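Putative endo-1,4-beta-xylanase (Bacteroides thetaiotaomicron VPI-5482, PDB 5MSX) probably hydrolyses glycosidic bonds of plant pectin as a family 43 glycoside hydrolase, acting as an arabinofuranosidase on rhamnogalacturonan II. Local coordinates at residues E156-D161 / F204-G209; L277-R282 / L337-M342. All blocks are in the same frame, centred on the assembly; numbering follows the deposited sequence.

The two contacts follow each other along the chain: interaction 1 closes before interaction 2 opens. Their centres lie about 34 Å apart and their nearest atoms about 13 Å, and they do not touch. Interaction 1 joins strands 156-159 and 203-207, which begin two consecutive four-stranded sheets, consistent with adjoining blades of the five-bladed beta-propeller of family 43. Interaction 2 starts from a later propeller sheet, at the end of strand 272-278, and reaches the 337-339/349-351 hairpin. In sequence the hairpin falls between strands 325-330 and 367-368, both of the large sheet that holds most of the C-terminal strands. One contact thus ties sheet to sheet within the propeller, the other a propeller sheet to this hairpin.

Interaction 1 of 2, residues E156-D161 / F204-G209; sequences EIFVDD and FFKRKG. With EDO (1,2-ethanediol), chain X.
Phe158 and Phe204 form a T-shaped pair: the Phe204 edge points at one face of the Phe158 ring, with CE1 of Phe204 3.4 Å above the plane and over its centre. The centroids are 4.7 Å apart and the planes 65° from each other. O1 of a bound 1,2-ethanediol lies near the plane of the Phe158 ring, at its edge, while Lys206 CB approaches CZ of Phe158 obliquely, at 3.8 Å. From there the Lys206 chain runs fully extended, CG opposite the backbone N (chi1 -174°), and delivers NZ to two carboxylates. NZ salt-bridges Asp160 OD1 at 2.9 Å through its syn lone pair, and Asp161 OD2 at 2.7 Å from the anti side, somewhat out of the carboxylate plane. Asp160 OD1 also accepts Asp161 N, and its OD2 bonds Tyr211 OH, so this carboxylate is held at both oxygens. An uncharged methionine here would probably leave Asp160 and Asp161 without the cation that offsets their charges. At the other end Phe204 N donates nearly straight to Glu156 OE2 (2.9 Å), and a water bridges Ile157 O and Phe204 O. The strand segments run 29° from parallel with axes 7.3 Å apart. Strands 156-159 and 203-207 are outermost in two successive four-stranded sheets, backed by strands 165-169 and 210-217 and packed through side chains, consistent with neighbouring propeller blades.

Interaction 2 of 2, residues L277-R282 / L337-M342; sequences LEFGRR and LKIEPM
A type II' beta turn from Phe279 to Arg282, following strand 272-278, presses its side chains against Ile339, Glu340 and Met342. Arg282 NE donates to Glu340 O at 2.8 Å, almost straight (175°), and its NH1 to Pro341 O at 2.7 Å. Both oxygens lie in the guanidinium plane, yet both donors stand well above the carbonyl planes. The bend at chi3 (-57°) turns the guanidinium so that its edge faces these two consecutive carbonyls, while Met342 lies over one face, SD 3.3 Å from NH1 and CE offset toward the rim. Gly280, with positive phi, takes the second turn position; Glu278 OE2 accepts its N-H, and Arg282 N closes the turn on Phe279 O. Through its contacts the turn joins a sheet of what is consistent with the family 43 propeller to the 337-339/349-351 hairpin, a link extended by the Glu278–Arg349 salt bridge. Ile339 packs against Arg281: its CD1 lies 3.8 Å from Arg281 CG, and its CG2 3.7 Å from the backbone C of Arg281. The Phe279 ring carries Arg282 CA over one face, has Glu340 O at its edge, and lies with CE1 3.9 Å from Met342 CB. Beyond CG, Arg281 leads away to a salt bridge with Glu351 and a hydrogen bond to Gly364 O, its side chain passing about 4 Å from that of Trp454, a residue of the C-terminal calcium site.

Interaction 1 of 2, residues E156-D161 / F204-G209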
ATOM      1  N   GLU C 156     -10.545 -14.760   6.764  1.00 16.50           N
ATOM      2  CA  GLU C 156      -9.188 -15.089   7.228  1.00 17.23           C
ATOM      3  C   GLU C 156      -8.201 -14.586   6.152  1.00 17.32           C
ATOM      4  O   GLU C 156      -8.359 -14.906   4.960  1.00 15.98           O
ATOM      5  CB  GLU C 156      -9.110 -16.609   7.400  1.00 17.16           C
ATOM      6  CG  GLU C 156      -7.746 -17.234   7.624  1.00 17.77           C
ATOM      7  CD  GLU C 156      -7.222 -17.058   9.048  1.00 18.03           C
ATOM      8  OE1 GLU C 156      -7.784 -16.186   9.774  1.00 16.99           O
ATOM      9  OE2 GLU C 156      -6.236 -17.789   9.409  1.00 16.43           O
ATOM     10  N   ILE C 157      -7.197 -13.806   6.575  1.00 18.11           N
ATOM     11  CA  ILE C 157      -6.233 -13.184   5.649  1.00 19.23           C
ATOM     12  C   ILE C 157      -4.871 -13.872   5.701  1.00 19.23           C
ATOM     13  O   ILE C 157      -4.396 -14.236   6.781  1.00 19.59           O
ATOM     14  CB  ILE C 157      -6.094 -11.688   5.965  1.00 20.83           C
ATOM     15  CG1 ILE C 157      -7.475 -11.011   6.011  1.00 22.46           C
ATOM     16  CG2 ILE C 157      -5.211 -10.951   4.955  1.00 21.52           C
ATOM     17  CD1 ILE C 157      -8.218 -10.911   4.690  1.00 23.78           C
ATOM     18  N   PHE C 158      -4.265 -14.095   4.537  1.00 18.91           N
ATOM     19  CA  PHE C 158      -2.888 -14.571   4.461  1.00 18.64           C
ATOM     20  C   PHE C 158      -2.045 -13.688   3.519  1.00 19.53           C
ATOM     21  O   PHE C 158      -2.483 -13.381   2.403  1.00 18.57           O
ATOM     22  CB  PHE C 158      -2.848 -15.999   3.968  1.00 18.03           C
ATOM     23  CG  PHE C 158      -1.450 -16.540   3.810  1.00 17.68           C
ATOM     24  CD1 PHE C 158      -0.650 -16.779   4.939  1.00 16.28           C
ATOM     25  CD2 PHE C 158      -0.920 -16.798   2.542  1.00 17.45           C
ATOM     26  CE1 PHE C 158       0.636 -17.285   4.795  1.00 16.57           C
ATOM     27  CE2 PHE C 158       0.379 -17.294   2.389  1.00 16.62           C
ATOM     28  CZ  PHE C 158       1.156 -17.534   3.519  1.00 16.54           C
ATOM     29  N   VAL C 159      -0.842 -13.297   3.945  1.00 20.19           N
ATOM     30  CA  VAL C 159       0.113 -12.585   3.026  1.00 20.12           C
ATOM     31  C   VAL C 159       1.329 -13.480   2.821  1.00 20.20           C
ATOM     32  O   VAL C 159       2.008 -13.821   3.782  1.00 19.68           O
ATOM     33  CB  VAL C 159       0.555 -11.213   3.576  1.00 20.46           C
ATOM     34  CG1 VAL C 159       1.406 -10.457   2.554  1.00 19.94           C
ATOM     35  CG2 VAL C 159      -0.663 -10.376   3.971  1.00 19.98           C
ATOM     36  N   ASP C 160       1.599 -13.879   1.584  1.00 19.35           N
ATOM     37  CA  ASP C 160       2.676 -14.832   1.326  1.00 21.25           C
ATOM     38  C   ASP C 160       4.034 -14.086   1.313  1.00 23.19           C
ATOM     39  O   ASP C 160       4.074 -12.835   1.359  1.00 23.87           O
ATOM     40  CB  ASP C 160       2.400 -15.609   0.015  1.00 20.97           C
ATOM     41  CG  ASP C 160       3.008 -17.003  -0.013  1.00 20.65           C
ATOM     42  OD1 ASP C 160       3.804 -17.381   0.885  1.00 19.52           O
ATOM     43  OD2 ASP C 160       2.660 -17.755  -0.961  1.00 22.01           O
ATOM     44  N   ASP C 161       5.129 -14.855   1.297  1.00 24.78           N
ATOM     45  CA  ASP C 161       6.502 -14.314   1.360  1.00 27.66           C
ATOM     46  C   ASP C 161       6.799 -13.316   0.213  1.00 26.65           C
ATOM     47  O   ASP C 161       7.544 -12.361   0.409  1.00 25.68           O
ATOM     48  CB  ASP C 161       7.551 -15.445   1.388  1.00 29.98           C
ATOM     49  CG  ASP C 161       7.490 -16.289   2.680  1.00 34.17           C
ATOM     50  OD1 ASP C 161       7.673 -15.734   3.789  1.00 39.49           O
ATOM     51  OD2 ASP C 161       7.273 -17.522   2.605  1.00 37.63           O
ATOM     52  N   PHE C 204      -5.768 -20.347   8.141  1.00 14.32           N
ATOM     53  CA  PHE C 204      -4.714 -20.603   7.155  1.00 14.92           C
ATOM     54  C   PHE C 204      -3.388 -20.078   7.673  1.00 15.27           C
ATOM     55  O   PHE C 204      -3.299 -18.946   8.206  1.00 14.09           O
ATOM     56  CB  PHE C 204      -5.037 -19.942   5.809  1.00 14.92           C
ATOM     57  CG  PHE C 204      -4.084 -20.319   4.720  1.00 16.41           C
ATOM     58  CD1 PHE C 204      -2.903 -19.604   4.537  1.00 17.10           C
ATOM     59  CD2 PHE C 204      -4.349 -21.403   3.884  1.00 16.11           C
ATOM     60  CE1 PHE C 204      -2.007 -19.954   3.540  1.00 16.97           C
ATOM     61  CE2 PHE C 204      -3.458 -21.764   2.900  1.00 17.49           C
ATOM     62  CZ  PHE C 204      -2.277 -21.029   2.718  1.00 17.44           C
ATOM     63  N   PHE C 205      -2.354 -20.900   7.515  1.00 15.99           N
ATOM     64  CA  PHE C 205      -0.991 -20.496   7.835  1.00 15.61           C
ATOM     65  C   PHE C 205       0.043 -21.319   7.058  1.00 16.60           C
ATOM     66  O   PHE C 205      -0.251 -22.406   6.515  1.00 16.01           O
ATOM     67  CB  PHE C 205      -0.717 -20.550   9.336  1.00 15.57           C
ATOM     68  CG  PHE C 205      -0.762 -21.928   9.903  1.00 16.09           C
ATOM     69  CD1 PHE C 205      -1.972 -22.477  10.317  1.00 15.92           C
ATOM     70  CD2 PHE C 205       0.397 -22.699  10.018  1.00 15.63           C
ATOM     71  CE1 PHE C 205      -2.009 -23.776  10.838  1.00 16.54           C
ATOM     72  CE2 PHE C 205       0.334 -24.006  10.508  1.00 15.30           C
ATOM     73  CZ  PHE C 205      -0.864 -24.535  10.902  1.00 15.56           C
ATOM     74  N   LYS C 206       1.259 -20.778   7.031  1.00 17.06           N
ATOM     75  CA  LYS C 206       2.379 -21.377   6.340  1.00 18.57           C
ATOM     76  C   LYS C 206       3.462 -21.702   7.373  1.00 19.40           C
ATOM     77  O   LYS C 206       3.836 -20.835   8.140  1.00 20.25           O
ATOM     78  CB  LYS C 206       2.948 -20.407   5.313  1.00 18.27           C
ATOM     79  CG  LYS C 206       4.043 -21.002   4.430  1.00 19.98           C
ATOM     80  CD  LYS C 206       4.627 -19.951   3.495  1.00 20.52           C
ATOM     81  CE  LYS C 206       5.376 -20.575   2.320  1.00 20.37           C
ATOM     82  NZ  LYS C 206       5.763 -19.449   1.441  1.00 20.92           N
ATOM     83  N   ARG C 207       3.982 -22.928   7.362  1.00 19.33           N
ATOM     84  CA  ARG C 207       5.091 -23.300   8.233  1.00 20.47           C
ATOM     85  C   ARG C 207       6.105 -24.174   7.486  1.00 20.43           C
ATOM     86  O   ARG C 207       5.735 -25.226   6.951  1.00 18.24           O
ATOM     87  CB  ARG C 207       4.574 -24.048   9.461  1.00 21.40           C
ATOM     88  CG  ARG C 207       5.675 -24.629  10.362  1.00 21.12           C
ATOM     89  CD  ARG C 207       5.074 -25.306  11.568  1.00 20.96           C
ATOM     90  NE  ARG C 207       6.052 -25.891  12.495  1.00 20.77           N
ATOM     91  CZ  ARG C 207       6.650 -27.075  12.325  1.00 22.10           C
ATOM     92  NH1 ARG C 207       6.459 -27.825  11.233  1.00 20.57           N
ATOM     93  NH2 ARG C 207       7.470 -27.514  13.264  1.00 21.33           N
ATOM     94  N   LYS C 208       7.371 -23.733   7.464  1.00 22.74           N
ATOM     95  CA  LYS C 208       8.471 -24.483   6.816  1.00 23.29           C
ATOM     96  C   LYS C 208       8.129 -24.917   5.401  1.00 22.87           C
ATOM     97  O   LYS C 208       8.250 -26.077   5.055  1.00 24.22           O
ATOM     98  CB  LYS C 208       8.858 -25.696   7.675  1.00 26.41           C
ATOM     99  CG  LYS C 208       9.393 -25.276   9.028  1.00 28.63           C
ATOM    100  CD  LYS C 208       9.745 -26.440   9.923  1.00 32.56           C
ATOM    101  CE  LYS C 208      10.286 -25.903  11.242  1.00 36.58           C
ATOM    102  NZ  LYS C 208      11.014 -26.933  12.035  1.00 39.82           N
ATOM    103  N   GLY C 209       7.632 -23.972   4.606  1.00 23.21           N
ATOM    104  CA  GLY C 209       7.250 -24.230   3.222  1.00 22.63           C
ATOM    105  C   GLY C 209       5.950 -24.975   2.965  1.00 22.69           C
ATOM    106  O   GLY C 209       5.639 -25.237   1.807  1.00 24.28           O
TER
HETATM  107  C1  EDO X 506       4.400 -16.618   5.825  1.00 48.30           C
HETATM  108  O1  EDO X 506       3.794 -17.059   7.047  1.00 49.21           O
HETATM  109  C2  EDO X 506       4.287 -15.104   5.776  1.00 49.60           C
HETATM  110  O2  EDO X 506       4.677 -14.615   4.489  1.00 48.57           O
HETATM  111  O   HOH W   1      -2.893 -16.648   7.329  1.00 23.67           O

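Interaction 2 of 2, residues L277-R282 / L337-M342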
ATOM      1  N   LEU C 277     -13.355 -22.270  20.321  1.00 15.38           N
ATOM      2  CA  LEU C 277     -14.554 -22.122  21.137  1.00 15.59           C
ATOM      3  C   LEU C 277     -14.976 -23.502  21.622  1.00 16.20           C
ATOM      4  O   LEU C 277     -14.591 -24.521  21.020  1.00 14.66           O
ATOM      5  CB  LEU C 277     -15.670 -21.415  20.345  1.00 15.89           C
ATOM      6  CG  LEU C 277     -16.354 -22.212  19.239  1.00 16.18           C
ATOM      7  CD1 LEU C 277     -17.395 -23.206  19.766  1.00 16.59           C
ATOM      8  CD2 LEU C 277     -17.014 -21.249  18.233  1.00 16.81           C
ATOM      9  N   GLU C 278     -15.804 -23.513  22.685  1.00 16.25           N
ATOM     10  CA  GLU C 278     -16.320 -24.730  23.278  1.00 16.21           C
ATOM     11  C   GLU C 278     -17.822 -24.520  23.496  1.00 15.83           C
ATOM     12  O   GLU C 278     -18.264 -23.380  23.693  1.00 15.87           O
ATOM     13  CB  GLU C 278     -15.566 -25.071  24.577  1.00 17.40           C
ATOM     14  CG  GLU C 278     -15.683 -26.542  25.044  1.00 17.85           C
ATOM     15  CD  GLU C 278     -16.848 -26.806  26.024  1.00 18.46           C
ATOM     16  OE1 GLU C 278     -17.091 -28.016  26.341  1.00 17.94           O
ATOM     17  OE2 GLU C 278     -17.515 -25.814  26.492  1.00 18.01           O
ATOM     18  N   PHE C 279     -18.595 -25.595  23.343  1.00 15.15           N
ATOM     19  CA  PHE C 279     -20.085 -25.563  23.419  1.00 16.70           C
ATOM     20  C   PHE C 279     -20.658 -24.716  24.580  1.00 16.04           C
ATOM     21  O   PHE C 279     -21.652 -24.005  24.417  1.00 15.90           O
ATOM     22  CB  PHE C 279     -20.645 -27.005  23.472  1.00 17.82           C
ATOM     23  CG  PHE C 279     -22.152 -27.067  23.566  1.00 18.97           C
ATOM     24  CD1 PHE C 279     -22.943 -26.823  22.443  1.00 18.78           C
ATOM     25  CD2 PHE C 279     -22.775 -27.359  24.779  1.00 20.25           C
ATOM     26  CE1 PHE C 279     -24.318 -26.879  22.526  1.00 20.91           C
ATOM     27  CE2 PHE C 279     -24.161 -27.410  24.870  1.00 21.64           C
ATOM     28  CZ  PHE C 279     -24.935 -27.176  23.742  1.00 21.23           C
ATOM     29  N   GLY C 280     -20.011 -24.786  25.737  1.00 16.52           N
ATOM     30  CA  GLY C 280     -20.333 -23.947  26.857  1.00 17.24           C
ATOM     31  C   GLY C 280     -21.723 -24.195  27.404  1.00 18.43           C
ATOM     32  O   GLY C 280     -22.107 -25.353  27.658  1.00 18.14           O
ATOM     33  N   ARG C 281     -22.473 -23.107  27.574  1.00 17.69           N
ATOM     34  CA  ARG C 281     -23.808 -23.178  28.130  1.00 18.98           C
ATOM     35  C   ARG C 281     -24.875 -23.174  27.038  1.00 19.18           C
ATOM     36  O   ARG C 281     -26.012 -22.757  27.315  1.00 19.18           O
ATOM     37  CB  ARG C 281     -24.049 -22.032  29.120  1.00 19.40           C
ATOM     38  CG  ARG C 281     -23.197 -22.078  30.375  1.00 20.06           C
ATOM     39  CD  ARG C 281     -21.785 -21.545  30.147  1.00 20.09           C
ATOM     40  NE  ARG C 281     -21.141 -21.154  31.387  1.00 20.69           N
ATOM     41  CZ  ARG C 281     -19.825 -20.974  31.532  1.00 21.95           C
ATOM     42  NH1 ARG C 281     -18.990 -21.091  30.501  1.00 22.52           N
ATOM     43  NH2 ARG C 281     -19.339 -20.651  32.717  1.00 22.80           N
ATOM     44  N   ARG C 282     -24.499 -23.636  25.829  1.00 19.01           N
ATOM     45  CA  ARG C 282     -25.362 -23.738  24.634  1.00 20.95           C
ATOM     46  C   ARG C 282     -25.549 -22.386  23.934  1.00 19.94           C
ATOM     47  O   ARG C 282     -25.369 -21.350  24.544  1.00 19.19           O
ATOM     48  CB  ARG C 282     -26.751 -24.413  24.940  1.00 21.86           C
ATOM     49  CG  ARG C 282     -27.966 -23.479  24.998  1.00 22.62           C
ATOM     50  CD  ARG C 282     -29.167 -24.152  25.642  1.00 23.63           C
ATOM     51  NE  ARG C 282     -29.538 -25.397  24.958  1.00 23.22           N
ATOM     52  CZ  ARG C 282     -30.384 -25.484  23.934  1.00 25.31           C
ATOM     53  NH1 ARG C 282     -30.660 -26.673  23.396  1.00 25.55           N
ATOM     54  NH2 ARG C 282     -30.978 -24.401  23.435  1.00 25.35           N
ATOM     55  N   LEU C 337     -27.759 -23.996  36.838  1.00 24.91           N
ATOM     56  CA  LEU C 337     -28.267 -24.010  35.456  1.00 23.64           C
ATOM     57  C   LEU C 337     -28.033 -25.404  34.935  1.00 23.68           C
ATOM     58  O   LEU C 337     -26.888 -25.857  34.867  1.00 22.85           O
ATOM     59  CB  LEU C 337     -27.483 -22.994  34.603  1.00 24.41           C
ATOM     60  CG  LEU C 337     -27.698 -22.939  33.088  1.00 24.23           C
ATOM     61  CD1 LEU C 337     -29.140 -22.583  32.759  1.00 25.30           C
ATOM     62  CD2 LEU C 337     -26.738 -21.938  32.460  1.00 23.91           C
ATOM     63  N   LYS C 338     -29.113 -26.070  34.563  1.00 23.59           N
ATOM     64  CA  LYS C 338     -29.075 -27.393  33.998  1.00 25.58           C
ATOM     65  C   LYS C 338     -29.056 -27.150  32.487  1.00 24.69           C
ATOM     66  O   LYS C 338     -30.063 -26.738  31.912  1.00 23.55           O
ATOM     67  CB  LYS C 338     -30.317 -28.204  34.449  1.00 28.50           C
ATOM     68  CG  LYS C 338     -30.415 -28.448  35.963  1.00 31.98           C
ATOM     69  CD  LYS C 338     -29.159 -29.179  36.455  1.00 36.52           C
ATOM     70  CE  LYS C 338     -29.188 -29.776  37.863  1.00 37.65           C
ATOM     71  NZ  LYS C 338     -28.147 -30.866  37.993  1.00 36.11           N
ATOM     72  N   ILE C 339     -27.896 -27.349  31.857  1.00 23.93           N
ATOM     73  CA  ILE C 339     -27.712 -26.935  30.461  1.00 22.77           C
ATOM     74  C   ILE C 339     -28.309 -27.990  29.505  1.00 21.78           C
ATOM     75  O   ILE C 339     -27.980 -29.178  29.564  1.00 19.23           O
ATOM     76  CB  ILE C 339     -26.233 -26.646  30.158  1.00 23.02           C
ATOM     77  CG1 ILE C 339     -25.707 -25.544  31.107  1.00 22.64           C
ATOM     78  CG2 ILE C 339     -26.047 -26.230  28.706  1.00 23.08           C
ATOM     79  CD1 ILE C 339     -24.227 -25.571  31.300  1.00 23.30           C
ATOM     80  N   GLU C 340     -29.181 -27.521  28.631  1.00 22.66           N
ATOM     81  CA  GLU C 340     -29.844 -28.370  27.656  1.00 26.53           C
ATOM     82  C   GLU C 340     -28.879 -28.608  26.486  1.00 25.73           C
ATOM     83  O   GLU C 340     -28.309 -27.657  25.954  1.00 23.84           O
ATOM     84  CB  GLU C 340     -31.142 -27.693  27.174  1.00 30.42           C
ATOM     85  CG  GLU C 340     -32.328 -28.624  27.030  1.00 36.96           C
ATOM     86  CD  GLU C 340     -32.703 -29.313  28.343  1.00 37.90           C
ATOM     87  OE1 GLU C 340     -32.956 -28.639  29.359  1.00 41.79           O
ATOM     88  OE2 GLU C 340     -32.747 -30.551  28.362  1.00 45.01           O
ATOM     89  N   PRO C 341     -28.679 -29.872  26.092  1.00 25.07           N
ATOM     90  CA  PRO C 341     -27.870 -30.138  24.898  1.00 26.02           C
ATOM     91  C   PRO C 341     -28.544 -29.635  23.627  1.00 26.50           C
ATOM     92  O   PRO C 341     -29.692 -29.185  23.682  1.00 24.40           O
ATOM     93  CB  PRO C 341     -27.755 -31.667  24.859  1.00 25.80           C
ATOM     94  CG  PRO C 341     -28.849 -32.178  25.729  1.00 25.52           C
ATOM     95  CD  PRO C 341     -29.219 -31.103  26.702  1.00 25.89           C
ATOM     96  N   MET C 342     -27.833 -29.721  22.504  1.00 27.51           N
ATOM     97  CA  MET C 342     -28.353 -29.270  21.216  1.00 31.37           C
ATOM     98  C   MET C 342     -28.342 -30.411  20.200  1.00 29.77           C
ATOM     99  O   MET C 342     -29.390 -30.820  19.751  1.00 30.79           O
ATOM    100  CB  MET C 342     -27.580 -28.047  20.730  1.00 36.13           C
ATOM    101  CG  MET C 342     -28.337 -27.224  19.700  1.00 44.56           C
ATOM    102  SD  MET C 342     -29.429 -25.978  20.422  1.00 50.22           S
ATOM    103  CE  MET C 342     -28.215 -24.743  20.870  1.00 47.84           C
TER